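Side-chain contacts in ANGPTL4 C-terminal chain (Homo sapiens, PDB 6U1U), which forms the fibrinogen-like C-terminal part of a secreted protein that inactivates lipoprotein lipase, regulates triglyceride clearance and inhibits endothelial cell proliferation and migration: residues P56-A59 with Y60-G63; E76-H79 with S80-D84; T198-G201 with R202-L206. One frame throughout, in Å; residues are numbered along the deposited sequence.

Contact 1 (P56-A59 with Y60-G63)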
# COMPACT_ATOMS: atom_id res chain seq x y z
N PRO A 56 -2.65 14.93 -0.63
CA PRO A 56 -3.39 15.02 0.60
C PRO A 56 -4.37 13.86 0.79
O PRO A 56 -4.54 13.08 -0.06
CB PRO A 56 -4.16 16.34 0.53
CG PRO A 56 -3.97 16.83 -0.88
CD PRO A 56 -3.24 15.76 -1.66
N TRP A 57 -5.02 13.88 1.94
CA TRP A 57 -5.95 12.81 2.36
C TRP A 57 -6.98 12.48 1.29
O TRP A 57 -7.16 11.34 0.99
CB TRP A 57 -6.65 13.22 3.65
CG TRP A 57 -7.53 12.14 4.18
CD1 TRP A 57 -8.87 12.00 4.00
CD2 TRP A 57 -7.12 11.01 4.94
NE1 TRP A 57 -9.31 10.87 4.60
CE2 TRP A 57 -8.26 10.23 5.19
CE3 TRP A 57 -5.89 10.58 5.43
CZ2 TRP A 57 -8.20 9.06 5.93
CZ3 TRP A 57 -5.84 9.43 6.16
CH2 TRP A 57 -6.98 8.68 6.41
N GLU A 58 -7.63 13.50 0.75
CA GLU A 58 -8.73 13.17 -0.16
C GLU A 58 -8.24 12.44 -1.40
O GLU A 58 -8.97 11.63 -1.97
CB GLU A 58 -9.48 14.44 -0.57
CG GLU A 58 -10.37 15.01 0.56
CD GLU A 58 -11.43 14.01 1.05
OE1 GLU A 58 -12.10 13.38 0.20
OE2 GLU A 58 -11.57 13.84 2.28
N ALA A 59 -7.02 12.74 -1.84
CA ALA A 59 -6.49 12.03 -3.00
C ALA A 59 -6.14 10.60 -2.65
O ALA A 59 -6.31 9.69 -3.47
CB ALA A 59 -5.24 12.73 -3.54
N TYR A 60 -5.61 10.37 -1.44
CA TYR A 60 -5.31 8.99 -1.06
C TYR A 60 -6.59 8.22 -0.81
O TYR A 60 -6.62 6.99 -0.95
CB TYR A 60 -4.39 8.95 0.18
CG TYR A 60 -2.95 8.98 -0.27
CD1 TYR A 60 -2.30 7.79 -0.66
CD2 TYR A 60 -2.26 10.17 -0.38
CE1 TYR A 60 -1.00 7.79 -1.14
CE2 TYR A 60 -0.93 10.17 -0.85
CZ TYR A 60 -0.32 8.98 -1.22
OH TYR A 60 0.99 8.98 -1.71
N LYS A 61 -7.65 8.93 -0.42
CA LYS A 61 -8.95 8.28 -0.22
C LYS A 61 -9.57 7.88 -1.56
O LYS A 61 -10.10 6.76 -1.71
CB LYS A 61 -9.90 9.24 0.51
CG LYS A 61 -11.27 8.62 0.69
CD LYS A 61 -12.28 9.61 1.35
CE LYS A 61 -13.68 8.99 1.44
NZ LYS A 61 -14.71 9.98 2.02
N ALA A 62 -9.55 8.80 -2.54
CA ALA A 62 -10.24 8.58 -3.81
C ALA A 62 -9.40 7.80 -4.82
O ALA A 62 -9.97 7.14 -5.71
CB ALA A 62 -10.60 9.92 -4.46
N GLY A 63 -8.08 7.89 -4.73
CA GLY A 63 -7.20 7.29 -5.72
C GLY A 63 -6.66 8.33 -6.69
O GLY A 63 -7.25 9.41 -6.89
O HOH W 1 -13.30 12.49 3.80
O HOH W 2 -14.61 12.68 0.60
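K61 NZ has three partners: E112, in a salt bridge, and two waters that lead to the E58 carboxylate, one of them only weakly. The pair is an i, i+3 contact on helix 57-62 of the fibrinogen-like domain, a short helix with P56 at its N-cap. Water 2 is the better bridge, donating to E58 OE1 at 2.6 Å and accepting from K61 NZ at 3.1 Å. Water 1 donates to E58 OE2 at 2.7 Å, but its link to the lysine is weak. The two side chains lie side by side and point the same way; E58 bends at chi2 (-58°) to bring OE1 within 3.9 Å of K61 CD, while the lysine stays extended. The charged ends do not touch, since OE1 of E58 and NZ of K61 are 4.7 Å apart, and the two waters link them.

One turn back, W57 sends its indole off with CG anti to the backbone N (chi1 -176°), and E58 OE2 lies in the ring plane at its edge. W57 NE1 donates to the other oxygen of E112, so this one carboxylate ties together residues i and i+4.

Y60 turns its ring into the protein, where its OH bonds to F53 O and its ring packs edge-to-face with W72 and F64. P56 O sits near the plane of that ring at its edge and also accepts the bond from Y60 N. G63 leaves helical geometry with positive phi, and the last turn closes with G63 N bonded to A59 O at 2.8 Å.

Contact 2 (E76-H79 with S80-D84)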
# COMPACT_ATOMS: atom_id res chain seq x y z
N GLU A 76 -10.77 4.19 -0.24
CA GLU A 76 -12.19 3.83 -0.16
C GLU A 76 -12.49 2.68 -1.11
O GLU A 76 -13.25 1.76 -0.77
CB GLU A 76 -13.06 5.05 -0.45
CG GLU A 76 -14.58 4.74 -0.34
CD GLU A 76 -15.05 4.24 1.04
OE1 GLU A 76 -16.15 3.64 1.07
OE2 GLU A 76 -14.37 4.41 2.09
N LYS A 77 -11.87 2.69 -2.28
CA LYS A 77 -12.05 1.56 -3.21
C LYS A 77 -11.46 0.29 -2.63
O LYS A 77 -12.07 -0.78 -2.73
CB LYS A 77 -11.41 1.88 -4.55
CG LYS A 77 -12.28 2.83 -5.41
CD LYS A 77 -11.49 3.30 -6.69
CE LYS A 77 -12.31 4.38 -7.43
NZ LYS A 77 -12.14 5.72 -6.80
N VAL A 78 -10.28 0.36 -2.03
CA VAL A 78 -9.70 -0.85 -1.45
C VAL A 78 -10.58 -1.39 -0.33
O VAL A 78 -10.83 -2.60 -0.25
CB VAL A 78 -8.27 -0.57 -0.94
CG1 VAL A 78 -7.68 -1.85 -0.29
CG2 VAL A 78 -7.43 -0.18 -2.13
N HIS A 79 -11.07 -0.52 0.56
CA HIS A 79 -11.92 -1.01 1.63
C HIS A 79 -13.25 -1.53 1.09
O HIS A 79 -13.83 -2.44 1.68
CB HIS A 79 -12.15 0.09 2.68
CG HIS A 79 -13.05 -0.38 3.79
ND1 HIS A 79 -14.39 -0.07 3.83
CD2 HIS A 79 -12.80 -1.20 4.83
CE1 HIS A 79 -14.93 -0.66 4.89
NE2 HIS A 79 -13.99 -1.35 5.51
N SER A 80 -13.74 -0.99 -0.03
CA SER A 80 -14.98 -1.58 -0.57
C SER A 80 -14.74 -3.01 -1.03
O SER A 80 -15.66 -3.85 -0.95
CB SER A 80 -15.54 -0.71 -1.70
OG SER A 80 -14.81 -0.87 -2.89
N ILE A 81 -13.53 -3.30 -1.46
CA ILE A 81 -13.18 -4.65 -1.89
C ILE A 81 -12.97 -5.57 -0.69
O ILE A 81 -13.47 -6.70 -0.67
CB ILE A 81 -11.94 -4.61 -2.80
CG1 ILE A 81 -12.28 -3.94 -4.12
CG2 ILE A 81 -11.36 -6.03 -3.03
CD1 ILE A 81 -11.00 -3.56 -4.95
N THR A 82 -12.23 -5.11 0.33
CA THR A 82 -11.96 -5.98 1.48
C THR A 82 -13.17 -6.15 2.38
O THR A 82 -13.32 -7.22 3.01
CB THR A 82 -10.80 -5.45 2.35
OG1 THR A 82 -11.17 -4.17 2.93
CG2 THR A 82 -9.52 -5.30 1.51
N GLY A 83 -14.01 -5.12 2.51
CA GLY A 83 -14.96 -5.08 3.62
C GLY A 83 -14.24 -5.35 4.92
O GLY A 83 -13.12 -4.88 5.15
N ASP A 84 -14.89 -6.12 5.80
CA ASP A 84 -14.30 -6.60 7.04
C ASP A 84 -13.58 -7.93 6.90
O ASP A 84 -13.27 -8.55 7.92
CB ASP A 84 -15.40 -6.78 8.11
CG ASP A 84 -16.03 -5.49 8.54
OD1 ASP A 84 -15.38 -4.42 8.40
OD2 ASP A 84 -17.19 -5.54 9.01
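S80, T82 and G83 meet the turn before them, K77 to H79, through local contacts in the last turns of helix 75-82, which packs on F28 of strand 28-35, L109 of strand 100-109 and I213 of strand 208-215. The shortest bond is from a side chain to the backbone: S80 OG donates to K77 O, three residues back, at 2.7 Å. A chi1 of 76° tucks the hydroxyl over its own backbone, and from there it reaches back along the helix. K77 O takes the helical bond from I81 N as well, at 3.2 Å, and both donors arrive from the same face of the carbonyl plane.

T82 adopts a similar first torsion but uses its hydroxyl the other way, donating forward to G83 O at 3.0 Å just where the helix stops. G83 leaves helical geometry with positive phi, yet its N still bonds to H79 O at 2.8 Å.

Beside this end lies the imidazole of H79. Its side chain crosses that of T82 at about a right angle, CD2 coming 3.9 Å from T82 OG1, while G83 CA sits over one face of the ring, 4.2 Å above its plane and toward the rim. D84 OD1 lies near the ring plane at its edge, 4.4 Å from H79 NE2, too far for direct contact. The nearby carboxylate and the partly negative C-terminal end of the helix would probably raise the basicity of H79, while the buried T82 hydroxyl spends its hydrogen on the bond to the carbonyl of G83.

Contact 3 (T198-G201 with R202-L206)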
# COMPACT_ATOMS: atom_id res chain seq x y z
N THR A 198 13.71 -3.26 6.22
CA THR A 198 14.27 -4.60 6.46
C THR A 198 14.75 -5.33 5.22
O THR A 198 15.37 -6.38 5.35
CB THR A 198 13.25 -5.48 7.19
OG1 THR A 198 12.03 -5.51 6.46
CG2 THR A 198 12.98 -4.93 8.57
N TRP A 199 14.49 -4.82 4.01
CA TRP A 199 15.10 -5.43 2.82
C TRP A 199 16.41 -4.72 2.47
O TRP A 199 17.50 -5.25 2.72
CB TRP A 199 14.12 -5.47 1.65
CG TRP A 199 14.64 -6.30 0.50
CD1 TRP A 199 15.29 -7.50 0.60
CD2 TRP A 199 14.55 -6.00 -0.90
NE1 TRP A 199 15.63 -7.95 -0.66
CE2 TRP A 199 15.19 -7.05 -1.59
CE3 TRP A 199 14.02 -4.93 -1.63
CZ2 TRP A 199 15.27 -7.08 -2.98
CZ3 TRP A 199 14.11 -4.96 -3.04
CH2 TRP A 199 14.74 -6.03 -3.69
N ARG A 200 16.34 -3.51 1.92
CA ARG A 200 17.55 -2.85 1.45
C ARG A 200 18.04 -1.73 2.34
O ARG A 200 19.06 -1.10 2.01
CB ARG A 200 17.35 -2.33 0.02
CG ARG A 200 17.31 -3.43 -1.03
CD ARG A 200 18.57 -4.26 -1.03
NE ARG A 200 18.59 -5.27 -2.08
CZ ARG A 200 18.80 -6.57 -1.85
NH1 ARG A 200 19.01 -7.00 -0.61
NH2 ARG A 200 18.79 -7.43 -2.86
N GLY A 201 17.34 -1.43 3.42
CA GLY A 201 17.78 -0.41 4.35
C GLY A 201 16.85 0.80 4.35
O GLY A 201 16.07 1.03 3.43
N ARG A 202 16.97 1.59 5.42
CA ARG A 202 16.12 2.77 5.61
C ARG A 202 16.27 3.77 4.47
O ARG A 202 15.30 4.43 4.09
CB ARG A 202 16.45 3.44 6.95
CG ARG A 202 15.84 4.84 7.18
CD ARG A 202 14.34 4.78 7.30
NE ARG A 202 13.69 6.08 7.46
CZ ARG A 202 13.34 6.86 6.44
NH1 ARG A 202 13.64 6.49 5.19
NH2 ARG A 202 12.74 8.01 6.66
N TYR A 203 17.46 3.92 3.90
CA TYR A 203 17.62 4.98 2.92
C TYR A 203 17.96 4.46 1.53
O TYR A 203 18.52 5.20 0.72
CB TYR A 203 18.68 5.97 3.37
CG TYR A 203 18.48 6.55 4.76
CD1 TYR A 203 18.84 5.83 5.90
CD2 TYR A 203 17.97 7.82 4.93
CE1 TYR A 203 18.71 6.38 7.16
CE2 TYR A 203 17.80 8.35 6.18
CZ TYR A 203 18.17 7.63 7.29
OH TYR A 203 18.00 8.17 8.54
N TYR A 204 17.63 3.21 1.25
CA TYR A 204 17.76 2.72 -0.11
C TYR A 204 16.51 3.10 -0.91
O TYR A 204 15.41 2.68 -0.54
CB TYR A 204 17.94 1.20 -0.11
CG TYR A 204 18.27 0.67 -1.49
CD1 TYR A 204 19.59 0.52 -1.91
CD2 TYR A 204 17.26 0.33 -2.39
CE1 TYR A 204 19.89 0.06 -3.17
CE2 TYR A 204 17.55 -0.13 -3.65
CZ TYR A 204 18.86 -0.26 -4.04
OH TYR A 204 19.13 -0.74 -5.31
N PRO A 205 16.63 3.85 -2.01
CA PRO A 205 15.44 4.20 -2.81
C PRO A 205 15.10 3.08 -3.78
O PRO A 205 15.88 2.75 -4.67
CB PRO A 205 15.87 5.48 -3.55
CG PRO A 205 17.34 5.27 -3.78
CD PRO A 205 17.85 4.46 -2.56
N LEU A 206 13.91 2.50 -3.62
CA LEU A 206 13.55 1.36 -4.44
C LEU A 206 13.23 1.76 -5.87
O LEU A 206 12.81 2.89 -6.15
CB LEU A 206 12.35 0.63 -3.83
CG LEU A 206 12.70 0.01 -2.48
CD1 LEU A 206 11.47 -0.36 -1.69
CD2 LEU A 206 13.58 -1.26 -2.70
O HOH W 3 14.60 0.50 1.01
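R200 and Y204 lie side by side and point the same way, the aliphatic start of the arginine laid against the tyrosine. R200 CB comes 3.5 Å from Y204 CG, and R200 CG stands over the ring face, 4.2 Å from its centroid and 18° off the normal, a CH-pi contact. In Y204 a chi1 near 180° (-172°) swings the ring away from its own N and alongside R200; its CB packs on R200 O at 3.3 Å.

The arginine chain then bends at chi2 (-59°), and the guanidinium ends up with its plane steeply inclined to the tyrosine ring. One face of that guanidinium is covered by the indole of W199, whose CE2 sits 3.6 Å above its centre. R200 NE makes a salt bridge with D95, and Y204 OH bonds to W96 N, so both polar ends are held by the neighbouring loop.

W199 also touches across the contact at its edge: L206 CD2 lies near the indole plane, 3.8 Å from CZ3. Within the turn, R202 folds at chi2, its CG lying over one face of the Y203 ring; its guanidinium bonds to K191 O and makes a cation-pi contact with F195.

The backbone bond from Y204 N to G201 O is long at 3.5 Å and weak. Water 3 reinforces the loop, donating to G201 O at 2.9 Å and to Y204 O at 2.8 Å. This is a type I beta turn, G201 to Y204, leading from the short, weakly bonded helical turn 197-200 of the fibrinogen-like domain toward strand 208-215.

Contacts 1 and 2 are neighbours, their centres 14 Å apart. Where their helices meet, K77 NZ reaches A62 O at 2.8 Å and E76 N reaches K61 O at 3.0 Å, both probable hydrogen bonds, so the end of one helix is tied to the start of the next. Contact 3 stands alone: its nearest atoms are about 14 Å from contact 1 and about 19 Å from contact 2, which lies on the opposite side of the chain's centre. The bound palmitic acid is closest to contact 3: about 8 Å from the R202 side chain, against about 11 Å from that of V78 and about 12 Å from that of Y60.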